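Side-chain contacts in major capsid protein (Paramecium bursaria Chlorella virus 1, PDB 5TIP), which self-assembles as trimers into the large icosahedral capsid of the virus, carrying N-linked glycans on its surface: residues N62-T67 and Q213-F218; L75-N80 and T132-N137; L226-Q231 and A360-S365; A278-A283 and A394-T399. One frame throughout, in Å; residues are numbered along the deposited sequence.

How the contacts relate
Contacts 1, 2 and 4 are largely buried, whereas contact 3 is only partly so, although nearest the chain's centre, about 13 Å away. Contacts 1 and 2 share strand 65-76 and stand about 40 Å apart, centre to centre, with contact 2 nested inside the loop that contact 1 closes. Helix 212-220 of contact 1 leads into strand 223-237 of contact 3. Chemistry follows place: contacts 1 and 3 each combine a salt bridge with an apolar touch beside other subunits, contact 2 lays a lysine over a tryptophan, and contact 4 is purely aliphatic between a glycosylated loop and the end of helix 392-395. Contacts 1 and 4 lie on opposite sides of the chain's centre.

Contact 1 of 4, residues N62-T67 and Q213-F218; sequences NGDLIT and QERTRF
Asp64 meets Arg215 where the chain enters strand 65-76, and Leu65 follows it by meeting Phe218 one helical turn further on. The Asp64 carboxylate crosses the long arginine chain at about a right angle, and OD1 forms a salt bridge with NE of Arg215 at 3.0 Å. The two flat groups are turned 73° apart, so this is no flush two-pronged pairing: OD1 approaches the guanidinium obliquely, with NH2 of Arg215 farther off at 3.3 Å. Arginine suits this exposed helix position because its chain, extended from CG to NE, carries the charge across to the buried acid. OD2 of Asp64 accepts a hydrogen bond from Leu210 N, so the carboxylate also ties down the end of strand 200-210.

At Leu65 the chemistry turns apolar. Its CD2 methyl lies over one face of the Phe218 ring, 4.2 Å from the centroid and 21° off the normal, a CH-pi contact displaced toward the rim near CE1 and CD1. A branched leucine can offer a single methyl to the ring in this way. Phe26 of a neighbouring subunit touches both Leu65 and Phe218.

Asp64 and Leu65 both face Ile208 in a classic beta bulge, which lets two successive side chains point at the helix. Helix 212-220 thus packs beside the end of strand 65-76, next to strands 200-210 and 162-163.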
loop_
_atom_site.group_PDB
_atom_site.type_symbol
_atom_site.label_atom_id
_atom_site.label_comp_id
_atom_site.label_asym_id
_atom_site.label_seq_id
_atom_site.Cartn_x
_atom_site.Cartn_y
_atom_site.Cartn_z
ATOM N N ASN A 62 14.879 16.507 27.932
ATOM C CA ASN A 62 16.079 16.634 27.118
ATOM C C ASN A 62 15.884 17.587 25.946
ATOM O O ASN A 62 16.776 18.387 25.643
ATOM C CB ASN A 62 16.505 15.261 26.600
ATOM C CG ASN A 62 16.793 14.284 27.715
ATOM O OD1 ASN A 62 15.889 13.615 28.213
ATOM N ND2 ASN A 62 18.056 14.192 28.113
ATOM N N GLY A 63 14.735 17.514 25.279
ATOM C CA GLY A 63 14.469 18.364 24.135
ATOM C C GLY A 63 13.242 19.232 24.314
ATOM O O GLY A 63 12.699 19.332 25.417
ATOM N N ASP A 64 12.795 19.864 23.231
ATOM C CA ASP A 64 11.677 20.796 23.300
ATOM C C ASP A 64 10.338 20.117 23.044
ATOM O O ASP A 64 9.352 20.422 23.721
ATOM C CB ASP A 64 11.897 21.939 22.308
ATOM C CG ASP A 64 13.213 22.659 22.541
ATOM O OD1 ASP A 64 13.578 22.861 23.718
ATOM O OD2 ASP A 64 13.889 23.010 21.551
ATOM N N LEU A 65 10.281 19.207 22.075
ATOM C CA LEU A 65 9.077 18.442 21.788
ATOM C C LEU A 65 9.417 16.960 21.823
ATOM O O LEU A 65 10.583 16.571 21.744
ATOM C CB LEU A 65 8.485 18.803 20.418
ATOM C CG LEU A 65 8.614 20.250 19.934
ATOM C CD1 LEU A 65 8.190 20.352 18.485
ATOM C CD2 LEU A 65 7.790 21.193 20.791
ATOM N N ILE A 66 8.384 16.129 21.939
ATOM C CA ILE A 66 8.534 14.681 21.845
ATOM C C ILE A 66 7.521 14.152 20.843
ATOM O O ILE A 66 6.396 14.658 20.750
ATOM C CB ILE A 66 8.373 13.976 23.209
ATOM C CG1 ILE A 66 7.003 14.260 23.822
ATOM C CG2 ILE A 66 9.476 14.398 24.158
ATOM C CD1 ILE A 66 6.778 13.544 25.136
ATOM N N THR A 67 7.928 13.138 20.081
ATOM C CA THR A 67 7.071 12.543 19.064
ATOM C C THR A 67 6.950 11.041 19.285
ATOM O O THR A 67 6.104 10.588 20.062
ATOM C CB THR A 67 7.614 12.837 17.662
ATOM O OG1 THR A 67 8.964 12.367 17.560
ATOM C CG2 THR A 67 7.583 14.331 17.378
ATOM N N GLN A 213 14.106 30.945 17.520
ATOM C CA GLN A 213 12.852 31.682 17.387
ATOM C C GLN A 213 11.652 30.807 17.729
ATOM O O GLN A 213 10.808 31.185 18.549
ATOM C CB GLN A 213 12.713 32.257 15.978
ATOM C CG GLN A 213 13.585 33.471 15.708
ATOM C CD GLN A 213 13.211 34.160 14.411
ATOM O OE1 GLN A 213 12.441 33.623 13.615
ATOM N NE2 GLN A 213 13.742 35.359 14.197
ATOM N N GLU A 214 11.563 29.628 17.110
ATOM C CA GLU A 214 10.436 28.745 17.380
ATOM C C GLU A 214 10.473 28.236 18.815
ATOM O O GLU A 214 9.428 27.882 19.372
ATOM C CB GLU A 214 10.443 27.580 16.391
ATOM C CG GLU A 214 9.117 26.862 16.250
ATOM C CD GLU A 214 9.192 25.704 15.278
ATOM O OE1 GLU A 214 10.316 25.228 15.002
ATOM O OE2 GLU A 214 8.130 25.273 14.785
ATOM N N ARG A 215 11.661 28.196 19.427
ATOM C CA ARG A 215 11.760 27.823 20.834
ATOM C C ARG A 215 11.107 28.873 21.725
ATOM O O ARG A 215 10.464 28.535 22.726
ATOM C CB ARG A 215 13.227 27.631 21.218
ATOM C CG ARG A 215 13.464 26.541 22.235
ATOM C CD ARG A 215 14.933 26.398 22.577
ATOM N NE ARG A 215 15.140 25.424 23.645
ATOM C CZ ARG A 215 15.091 25.718 24.941
ATOM N NH1 ARG A 215 14.843 26.961 25.331
ATOM N NH2 ARG A 215 15.292 24.772 25.848
ATOM N N THR A 216 11.262 30.153 21.374
ATOM C CA THR A 216 10.642 31.224 22.146
ATOM C C THR A 216 9.129 31.217 21.979
ATOM O O THR A 216 8.395 31.503 22.933
ATOM C CB THR A 216 11.225 32.577 21.726
ATOM O OG1 THR A 216 12.620 32.622 22.056
ATOM C CG2 THR A 216 10.513 33.727 22.427
ATOM N N ARG A 217 8.646 30.855 20.792
ATOM C CA ARG A 217 7.211 30.859 20.548
ATOM C C ARG A 217 6.506 29.752 21.316
ATOM O O ARG A 217 5.420 29.965 21.867
ATOM C CB ARG A 217 6.953 30.683 19.059
ATOM C CG ARG A 217 7.368 31.828 18.175
ATOM C CD ARG A 217 7.032 31.464 16.741
ATOM N NE ARG A 217 5.601 31.220 16.585
ATOM C CZ ARG A 217 5.061 30.007 16.498
ATOM N NH1 ARG A 217 5.835 28.931 16.546
ATOM N NH2 ARG A 217 3.750 29.873 16.350
ATOM N N PHE A 218 7.103 28.560 21.358
ATOM C CA PHE A 218 6.486 27.451 22.077
ATOM C C PHE A 218 6.457 27.688 23.580
ATOM O O PHE A 218 5.530 27.233 24.259
ATOM C CB PHE A 218 7.216 26.150 21.753
ATOM C CG PHE A 218 6.653 25.427 20.568
ATOM C CD1 PHE A 218 5.632 24.505 20.721
ATOM C CD2 PHE A 218 7.142 25.673 19.297
ATOM C CE1 PHE A 218 5.108 23.840 19.627
ATOM C CE2 PHE A 218 6.625 25.012 18.200
ATOM C CZ PHE A 218 5.608 24.094 18.365
#

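Contact 2 of 4, residues L75-N80 and T132-N137. With XYP (beta-D-xylopyranose), chain F; FUC (alpha-L-fucopyranose), chain B.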
loop_
_atom_site.group_PDB
_atom_site.type_symbol
_atom_site.label_atom_id
_atom_site.label_comp_id
_atom_site.label_asym_id
_atom_site.label_seq_id
_atom_site.Cartn_x
_atom_site.Cartn_y
_atom_site.Cartn_z
ATOM N N LEU A 75 12.865 -10.961 24.684
ATOM C CA LEU A 75 12.154 -12.155 25.114
ATOM C C LEU A 75 12.831 -13.400 24.560
ATOM O O LEU A 75 13.474 -13.363 23.507
ATOM C CB LEU A 75 10.688 -12.128 24.664
ATOM C CG LEU A 75 9.852 -10.919 25.079
ATOM C CD1 LEU A 75 8.443 -11.024 24.520
ATOM C CD2 LEU A 75 9.816 -10.810 26.586
ATOM N N THR A 76 12.680 -14.502 25.289
ATOM C CA THR A 76 13.140 -15.818 24.863
ATOM C C THR A 76 11.928 -16.732 24.769
ATOM O O THR A 76 11.200 -16.901 25.752
ATOM C CB THR A 76 14.174 -16.387 25.837
ATOM O OG1 THR A 76 15.334 -15.546 25.851
ATOM C CG2 THR A 76 14.581 -17.792 25.426
ATOM N N LYS A 77 11.706 -17.313 23.592
ATOM C CA LYS A 77 10.519 -18.128 23.377
ATOM C C LYS A 77 10.727 -19.532 23.930
ATOM O O LYS A 77 11.836 -20.075 23.894
ATOM C CB LYS A 77 10.169 -18.189 21.887
ATOM C CG LYS A 77 11.152 -18.964 21.022
ATOM C CD LYS A 77 11.044 -18.558 19.555
ATOM C CE LYS A 77 9.617 -18.659 19.039
ATOM N NZ LYS A 77 9.110 -20.057 19.020
ATOM N N GLY A 78 9.651 -20.110 24.463
ATOM C CA GLY A 78 9.684 -21.437 25.044
ATOM C C GLY A 78 9.008 -22.514 24.232
ATOM O O GLY A 78 8.842 -23.636 24.738
ATOM N N GLY A 79 8.603 -22.232 22.993
ATOM C CA GLY A 79 8.012 -23.227 22.125
ATOM C C GLY A 79 8.617 -23.158 20.734
ATOM O O GLY A 79 9.481 -22.325 20.452
ATOM N N ASN A 80 8.136 -24.050 19.871
ATOM C CA ASN A 80 8.661 -24.130 18.513
ATOM C C ASN A 80 7.889 -23.222 17.563
ATOM O O ASN A 80 7.369 -22.180 17.976
ATOM C CB ASN A 80 8.635 -25.577 18.020
ATOM C CG ASN A 80 9.650 -26.449 18.732
ATOM O OD1 ASN A 80 10.775 -26.022 18.996
ATOM N ND2 ASN A 80 9.256 -27.675 19.054
ATOM N N THR A 132 7.139 -7.336 16.823
ATOM C CA THR A 132 6.428 -7.791 18.011
ATOM C C THR A 132 6.260 -9.304 18.083
ATOM O O THR A 132 5.546 -9.788 18.968
ATOM C CB THR A 132 5.046 -7.127 18.099
ATOM O OG1 THR A 132 4.301 -7.414 16.909
ATOM C CG2 THR A 132 5.178 -5.620 18.259
ATOM N N ASP A 133 6.891 -10.068 17.193
ATOM C CA ASP A 133 6.668 -11.508 17.171
ATOM C C ASP A 133 7.813 -12.187 16.434
ATOM O O ASP A 133 8.589 -11.544 15.723
ATOM C CB ASP A 133 5.325 -11.846 16.511
ATOM C CG ASP A 133 4.837 -13.238 16.855
ATOM O OD1 ASP A 133 5.589 -13.993 17.503
ATOM O OD2 ASP A 133 3.696 -13.578 16.475
ATOM N N TRP A 134 7.910 -13.502 16.625
ATOM C CA TRP A 134 8.791 -14.344 15.825
ATOM C C TRP A 134 8.059 -14.753 14.552
ATOM O O TRP A 134 6.956 -15.306 14.618
ATOM C CB TRP A 134 9.225 -15.587 16.604
ATOM C CG TRP A 134 10.248 -15.331 17.670
ATOM C CD1 TRP A 134 11.600 -15.264 17.507
ATOM C CD2 TRP A 134 10.003 -15.131 19.068
ATOM N NE1 TRP A 134 12.212 -15.025 18.712
ATOM C CE2 TRP A 134 11.254 -14.940 19.688
ATOM C CE3 TRP A 134 8.849 -15.090 19.855
ATOM C CZ2 TRP A 134 11.382 -14.710 21.055
ATOM C CZ3 TRP A 134 8.979 -14.863 21.213
ATOM C CH2 TRP A 134 10.236 -14.675 21.799
ATOM N N VAL A 135 8.671 -14.488 13.399
ATOM C CA VAL A 135 7.994 -14.704 12.124
ATOM C C VAL A 135 8.852 -15.538 11.180
ATOM O O VAL A 135 8.558 -15.632 9.983
ATOM C CB VAL A 135 7.630 -13.362 11.462
ATOM C CG1 VAL A 135 6.653 -12.587 12.324
ATOM C CG2 VAL A 135 8.883 -12.543 11.200
ATOM N N ASN A 136 9.917 -16.147 11.702
ATOM C CA ASN A 136 10.846 -16.914 10.882
ATOM C C ASN A 136 11.018 -18.344 11.389
ATOM O O ASN A 136 12.096 -18.930 11.256
ATOM C CB ASN A 136 12.193 -16.200 10.787
ATOM C CG ASN A 136 12.092 -14.874 10.057
ATOM O OD1 ASN A 136 12.078 -13.810 10.675
ATOM N ND2 ASN A 136 12.002 -14.934 8.734
ATOM N N ASN A 137 9.963 -18.909 11.981
ATOM C CA ASN A 137 9.932 -20.315 12.388
ATOM C C ASN A 137 11.005 -20.632 13.430
ATOM O O ASN A 137 11.618 -21.701 13.408
ATOM C CB ASN A 137 10.069 -21.240 11.175
ATOM C CG ASN A 137 9.113 -20.879 10.057
ATOM O OD1 ASN A 137 8.017 -20.376 10.299
ATOM N ND2 ASN A 137 9.529 -21.132 8.821
HETATM C C1 XYP F . 8.089 -26.780 12.583
HETATM C C2 XYP F . 8.650 -26.801 13.999
HETATM C C3 XYP F . 9.852 -27.733 14.076
HETATM C C4 XYP F . 9.502 -29.098 13.496
HETATM C C5 XYP F . 8.862 -28.950 12.121
HETATM O O2 XYP F . 9.039 -25.479 14.385
HETATM O O3 XYP F . 10.259 -27.880 15.441
HETATM O O4 XYP F . 10.687 -29.897 13.396
HETATM O O5 XYP F . 7.716 -28.109 12.227
HETATM C C1 FUC B . 3.940 -24.248 12.316
HETATM C C2 FUC B . 3.964 -25.711 12.727
HETATM C C3 FUC B . 4.741 -26.498 11.679
HETATM C C4 FUC B . 6.146 -25.920 11.557
HETATM C C5 FUC B . 6.045 -24.429 11.249
HETATM C C6 FUC B . 7.426 -23.793 11.154
HETATM O O2 FUC B . 2.628 -26.209 12.839
HETATM O O3 FUC B . 4.787 -27.888 12.018
HETATM O O4 FUC B . 6.849 -26.141 12.786
HETATM O O5 FUC B . 5.288 -23.785 12.272
#
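Leu75 and Lys77 pass Trp134 with the backbones well separated, the CA atoms of Lys77 and Trp134 lying 8.6 Å apart, and the indole fills the distance between them. Here strand 65-76 of the N-terminal jelly roll, one of two in this double jelly-roll capsid protein, runs out into a loop that lines a glycan pocket. The lysine chain and the indole run antiparallel alongside one another. Lys77 CB lies 3.5 Å from CH2 of Trp134, and farther along CD stands over the five-membered ring, 3.6 Å from its centroid and 9° off the normal, a nearly vertical CH-pi contact. The bend at chi3 (-53°) brings CE to 3.5 Å from CD2 of Trp134, and that at chi4 turns NZ away toward the carbonyls, leaving at most a weak cation-pi attraction. A long, flexible lysine suits this place: its methylenes cover the ring while its charge reaches carbonyls. The ring edge meets Leu75 O, 3.5 Å from CZ2 of Trp134, and Phe146 stacks edge-to-face with the indole. In the pocket, Asn80 CG lies 3.6 Å from O3 of the xylose and Asn137 CG 3.5 Å from C6 of the fucose. NZ of Lys77 donates to Glu138 O and, from above the carbonyl plane, to Gly79 O at 2.7 Å.

Contact 3 of 4, residues L226-Q231 and A360-S365; sequences LIEQLQ and AGRQPS
Glu228 reaches from its strand to the guanidinium of Arg362 in the loop 360-365. From CB, which points toward that loop, the chain runs on extended through CG to CD (chi2 -178°), so the carboxylate is delivered at full length. CD stands 3.3 Å from NH2 of Arg362, and the two oxygens divide the work. OE1 accepts from NH2 of Arg362 at 2.9 Å; the donor comes in on the syn side but 27° out of the carboxylate plane. OE2 lies at the guanidinium edge, taking weak bonds from NE of Arg362 at 3.2 Å and from NH2 at 3.1 Å. The carboxylate and guanidinium planes are 66° apart, so the pair is a twisted salt bridge in which NH2 serves both oxygens. Arg362 is bent at chi2 and chi3, folding its head back to the strand.

A water donates to OE2 of Glu228 at 2.8 Å and, more loosely, to Arg362 O, linking the acid to the loop backbone as well. Lys259 also forms a salt bridge with OE2 and Lys418 with OE1; three cations around one buried carboxylate would probably favour its ionised form. Glutamate thus suits the place, having the length and the two acceptors to serve them all.

Nearer the start of the strand, CD2 of Leu226 rests against CG of the Pro364 ring at 3.8 Å, a compact apolar pair on which Leu17 of a neighbouring subunit also packs.

Tyr420 of strand 412-426, the antiparallel partner of strand 223-237, touches Leu226, Glu228 and Pro364, while Lys259 comes from strand 257-266 of the same sheet.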
loop_
_atom_site.group_PDB
_atom_site.type_symbol
_atom_site.label_atom_id
_atom_site.label_comp_id
_atom_site.label_asym_id
_atom_site.label_seq_id
_atom_site.Cartn_x
_atom_site.Cartn_y
_atom_site.Cartn_z
ATOM N N LEU A 226 -5.757 19.711 18.888
ATOM C CA LEU A 226 -6.906 18.833 18.680
ATOM C C LEU A 226 -6.380 17.405 18.679
ATOM O O LEU A 226 -5.769 16.957 17.707
ATOM C CB LEU A 226 -7.627 19.171 17.380
ATOM C CG LEU A 226 -8.900 18.371 17.085
ATOM C CD1 LEU A 226 -9.952 18.602 18.158
ATOM C CD2 LEU A 226 -9.448 18.710 15.706
ATOM N N ILE A 227 -6.610 16.692 19.775
ATOM C CA ILE A 227 -6.033 15.373 19.980
ATOM C C ILE A 227 -7.129 14.319 19.882
ATOM O O ILE A 227 -8.321 14.624 19.825
ATOM C CB ILE A 227 -5.291 15.271 21.327
ATOM C CG1 ILE A 227 -6.290 15.201 22.484
ATOM C CG2 ILE A 227 -4.351 16.449 21.508
ATOM C CD1 ILE A 227 -5.650 14.932 23.827
ATOM N N GLU A 228 -6.708 13.059 19.868
ATOM C CA GLU A 228 -7.617 11.927 19.852
ATOM C C GLU A 228 -7.421 11.107 21.120
ATOM O O GLU A 228 -6.319 11.041 21.672
ATOM C CB GLU A 228 -7.393 11.055 18.614
ATOM C CG GLU A 228 -7.715 11.773 17.316
ATOM C CD GLU A 228 -7.534 10.899 16.093
ATOM O OE1 GLU A 228 -7.370 9.672 16.257
ATOM O OE2 GLU A 228 -7.545 11.442 14.968
ATOM N N GLN A 229 -8.504 10.486 21.575
ATOM C CA GLN A 229 -8.489 9.665 22.772
ATOM C C GLN A 229 -9.156 8.332 22.478
ATOM O O GLN A 229 -9.958 8.205 21.550
ATOM C CB GLN A 229 -9.219 10.346 23.935
ATOM C CG GLN A 229 -8.595 11.634 24.414
ATOM C CD GLN A 229 -9.426 12.291 25.493
ATOM O OE1 GLN A 229 -10.580 12.655 25.267
ATOM N NE2 GLN A 229 -8.852 12.430 26.679
ATOM N N LEU A 230 -8.816 7.335 23.284
ATOM C CA LEU A 230 -9.467 6.038 23.230
ATOM C C LEU A 230 -10.412 5.904 24.416
ATOM O O LEU A 230 -10.071 6.284 25.541
ATOM C CB LEU A 230 -8.446 4.898 23.243
ATOM C CG LEU A 230 -9.060 3.496 23.235
ATOM C CD1 LEU A 230 -9.672 3.178 21.878
ATOM C CD2 LEU A 230 -8.036 2.446 23.633
ATOM N N GLN A 231 -11.601 5.373 24.160
ATOM C CA GLN A 231 -12.571 5.093 25.207
ATOM C C GLN A 231 -12.802 3.595 25.266
ATOM O O GLN A 231 -13.015 2.952 24.233
ATOM C CB GLN A 231 -13.891 5.831 24.969
ATOM C CG GLN A 231 -13.755 7.342 24.943
ATOM C CD GLN A 231 -15.085 8.046 24.766
ATOM O OE1 GLN A 231 -15.932 8.030 25.659
ATOM N NE2 GLN A 231 -15.278 8.665 23.608
ATOM N N ALA A 360 -8.939 6.961 9.657
ATOM C CA ALA A 360 -7.509 6.829 9.904
ATOM C C ALA A 360 -6.750 8.137 9.736
ATOM O O ALA A 360 -5.550 8.175 10.029
ATOM C CB ALA A 360 -6.909 5.767 8.979
ATOM N N GLY A 361 -7.428 9.178 9.274
ATOM C CA GLY A 361 -6.798 10.471 9.086
ATOM C C GLY A 361 -6.924 11.327 10.328
ATOM O O GLY A 361 -7.951 11.315 10.994
ATOM N N ARG A 362 -5.877 12.076 10.641
ATOM C CA ARG A 362 -5.889 12.933 11.819
ATOM C C ARG A 362 -6.894 14.072 11.677
ATOM O O ARG A 362 -7.525 14.477 12.647
ATOM C CB ARG A 362 -4.491 13.474 12.101
ATOM C CG ARG A 362 -3.431 12.388 12.185
ATOM C CD ARG A 362 -3.371 11.765 13.570
ATOM N NE ARG A 362 -4.553 10.971 13.891
ATOM C CZ ARG A 362 -4.704 9.689 13.580
ATOM N NH1 ARG A 362 -3.744 9.043 12.943
ATOM N NH2 ARG A 362 -5.814 9.048 13.907
ATOM N N GLN A 363 -7.033 14.585 10.462
ATOM C CA GLN A 363 -7.972 15.663 10.201
ATOM C C GLN A 363 -9.392 15.163 10.412
ATOM O O GLN A 363 -9.798 14.172 9.818
ATOM C CB GLN A 363 -7.811 16.179 8.772
ATOM C CG GLN A 363 -9.057 16.845 8.213
ATOM C CD GLN A 363 -9.223 18.270 8.699
ATOM O OE1 GLN A 363 -8.271 19.041 8.727
ATOM N NE2 GLN A 363 -10.437 18.623 9.086
ATOM N N PRO A 364 -10.152 15.835 11.280
ATOM C CA PRO A 364 -11.530 15.389 11.503
ATOM C C PRO A 364 -12.328 15.440 10.210
ATOM O O PRO A 364 -12.222 16.387 9.428
ATOM C CB PRO A 364 -12.065 16.377 12.545
ATOM C CG PRO A 364 -11.123 17.539 12.508
ATOM C CD PRO A 364 -9.792 16.979 12.133
ATOM N N SER A 365 -13.139 14.407 9.994
ATOM C CA SER A 365 -13.910 14.260 8.766
ATOM C C SER A 365 -15.265 13.644 9.063
ATOM O O SER A 365 -15.748 12.775 8.331
ATOM C CB SER A 365 -13.158 13.412 7.744
ATOM O OG SER A 365 -12.867 12.129 8.274
HETATM O O HOH W 1 -6.112 13.856 15.394
#

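Contact 4 of 4, residues A278-A283 and A394-T399; sequences ANIPGA and AVLGNT. With BGC (beta-D-glucopyranose), chain G; BGC (beta-D-glucopyranose), chain E.
A glycosylated loop meets the end of helix 392-395 and the glycosylated loop after it through an aliphatic core, in which Ala278 and Ile280 pack on Val395 and Leu396. The methyl of Ala278 lies 3.9 Å from CG2 of Val395; alanine is short enough to let the two backbones approach. Ile280 does more, spreading its two branches over two neighbours. Its CD1 reaches CG1 of Val395 at 3.7 Å, while CG2 rests 3.8 Å from CG of Leu396. With chi1 at 56°, CG1 of Ile280 is held between the backbone N and the carbonyl carbon, which sends the ethyl arm to Val395 and leaves CG2 for Leu396. Beta-branched isoleucine and valine suit such a site because their methyls fork close to the main chain.

Both segments belong to the C-terminal jelly roll. Asn279 centres an inverse gamma turn, and a type II beta turn follows from Ile280 to Ala283, with Gly282 at a positive phi that glycine accepts readily.

Each loop carries a glucose on its asparagine. Asn279 ND2 is bonded to C1 of one, and its OD1 accepts from Gly288 N. Asn398 ND2 is bonded to C1 of the other, and its remaining N-H points to Ala394 O at 2.9 Å, 167° at the hydrogen, fixing the rotation of the amide. O2 of this second glucose donates to Gly397 O at 2.9 Å.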
loop_
_atom_site.group_PDB
_atom_site.type_symbol
_atom_site.label_atom_id
_atom_site.label_comp_id
_atom_site.label_asym_id
_atom_site.label_seq_id
_atom_site.Cartn_x
_atom_site.Cartn_y
_atom_site.Cartn_z
ATOM N N ALA A 278 -11.642 -24.315 14.629
ATOM C CA ALA A 278 -12.239 -25.358 13.808
ATOM C C ALA A 278 -11.136 -26.220 13.212
ATOM O O ALA A 278 -9.969 -25.827 13.165
ATOM C CB ALA A 278 -13.119 -24.773 12.698
ATOM N N ASN A 279 -11.528 -27.403 12.749
ATOM C CA ASN A 279 -10.598 -28.377 12.175
ATOM C C ASN A 279 -10.359 -28.111 10.690
ATOM O O ASN A 279 -10.521 -28.982 9.838
ATOM C CB ASN A 279 -11.129 -29.785 12.417
ATOM C CG ASN A 279 -10.099 -30.875 12.151
ATOM O OD1 ASN A 279 -8.960 -30.609 11.764
ATOM N ND2 ASN A 279 -10.500 -32.118 12.410
ATOM N N ILE A 280 -9.985 -26.874 10.377
ATOM C CA ILE A 280 -9.544 -26.495 9.037
ATOM C C ILE A 280 -8.165 -25.862 9.189
ATOM O O ILE A 280 -7.872 -25.285 10.246
ATOM C CB ILE A 280 -10.543 -25.548 8.353
ATOM C CG1 ILE A 280 -10.793 -24.310 9.217
ATOM C CG2 ILE A 280 -11.845 -26.274 8.048
ATOM C CD1 ILE A 280 -11.765 -23.326 8.603
ATOM N N PRO A 281 -7.286 -25.953 8.174
ATOM C CA PRO A 281 -5.900 -25.489 8.342
ATOM C C PRO A 281 -5.778 -24.062 8.855
ATOM O O PRO A 281 -6.307 -23.123 8.253
ATOM C CB PRO A 281 -5.319 -25.620 6.929
ATOM C CG PRO A 281 -6.111 -26.713 6.307
ATOM C CD PRO A 281 -7.505 -26.563 6.851
ATOM N N GLY A 282 -5.079 -23.898 9.977
ATOM C CA GLY A 282 -4.867 -22.598 10.570
ATOM C C GLY A 282 -5.868 -22.197 11.631
ATOM O O GLY A 282 -5.691 -21.143 12.256
ATOM N N ALA A 283 -6.908 -23.000 11.865
ATOM C CA ALA A 283 -7.974 -22.632 12.786
ATOM C C ALA A 283 -7.943 -23.392 14.105
ATOM O O ALA A 283 -8.700 -23.038 15.015
ATOM C CB ALA A 283 -9.344 -22.835 12.123
ATOM N N ALA A 394 -18.158 -29.858 7.264
ATOM C CA ALA A 394 -19.209 -29.025 7.832
ATOM C C ALA A 394 -18.794 -27.563 7.935
ATOM O O ALA A 394 -19.633 -26.673 7.760
ATOM C CB ALA A 394 -19.612 -29.554 9.210
ATOM N N VAL A 395 -17.516 -27.294 8.207
ATOM C CA VAL A 395 -17.064 -25.914 8.357
ATOM C C VAL A 395 -16.911 -25.238 6.998
ATOM O O VAL A 395 -17.294 -24.075 6.825
ATOM C CB VAL A 395 -15.755 -25.867 9.168
ATOM C CG1 VAL A 395 -15.226 -24.443 9.245
ATOM C CG2 VAL A 395 -15.971 -26.425 10.568
ATOM N N LEU A 396 -16.365 -25.949 6.011
ATOM C CA LEU A 396 -16.125 -25.369 4.696
ATOM C C LEU A 396 -17.350 -25.391 3.789
ATOM O O LEU A 396 -17.243 -24.981 2.628
ATOM C CB LEU A 396 -14.971 -26.097 4.003
ATOM C CG LEU A 396 -13.606 -26.021 4.689
ATOM C CD1 LEU A 396 -12.567 -26.798 3.895
ATOM C CD2 LEU A 396 -13.176 -24.575 4.880
ATOM N N GLY A 397 -18.500 -25.854 4.273
ATOM C CA GLY A 397 -19.691 -25.892 3.447
ATOM C C GLY A 397 -20.985 -25.720 4.216
ATOM O O GLY A 397 -21.746 -26.680 4.372
ATOM N N ASN A 398 -21.255 -24.509 4.696
ATOM C CA ASN A 398 -22.465 -24.248 5.463
ATOM C C ASN A 398 -23.046 -22.906 5.035
ATOM O O ASN A 398 -22.585 -22.277 4.077
ATOM C CB ASN A 398 -22.180 -24.298 6.967
ATOM C CG ASN A 398 -23.061 -25.291 7.686
ATOM O OD1 ASN A 398 -24.235 -25.026 7.949
ATOM N ND2 ASN A 398 -22.498 -26.447 8.012
ATOM N N THR A 399 -24.068 -22.467 5.765
ATOM C CA THR A 399 -24.874 -21.313 5.409
ATOM C C THR A 399 -24.399 -20.066 6.158
ATOM O O THR A 399 -23.412 -20.084 6.896
ATOM C CB THR A 399 -26.347 -21.607 5.690
ATOM O OG1 THR A 399 -26.527 -21.865 7.088
ATOM C CG2 THR A 399 -26.801 -22.821 4.897
HETATM C C2 BGC G . -23.379 -28.555 7.266
HETATM C C3 BGC G . -24.233 -29.761 7.625
HETATM C C4 BGC G . -23.944 -30.177 9.059
HETATM C C5 BGC G . -24.130 -28.997 10.003
HETATM C C6 BGC G . -23.826 -29.396 11.442
HETATM C C1 BGC G . -23.509 -27.444 8.302
HETATM O O2 BGC G . -23.769 -28.060 5.981
HETATM O O3 BGC G . -23.892 -30.847 6.763
HETATM O O4 BGC G . -24.816 -31.246 9.442
HETATM O O5 BGC G . -23.265 -27.929 9.622
HETATM O O6 BGC G . -22.436 -29.713 11.564
HETATM C C2 BGC E . -10.276 -34.441 12.502
HETATM C C3 BGC E . -9.661 -35.703 11.918
HETATM C C4 BGC E . -9.725 -35.626 10.400
HETATM C C5 BGC E . -9.119 -34.325 9.885
HETATM C C6 BGC E . -9.287 -34.231 8.373
HETATM C C1 BGC E . -9.639 -33.184 11.921
HETATM O O2 BGC E . -10.113 -34.450 13.921
HETATM O O3 BGC E . -10.433 -36.830 12.332
HETATM O O4 BGC E . -9.035 -36.743 9.826
HETATM O O5 BGC E . -9.742 -33.194 10.498
HETATM O O6 BGC E . -8.756 -32.987 7.905
#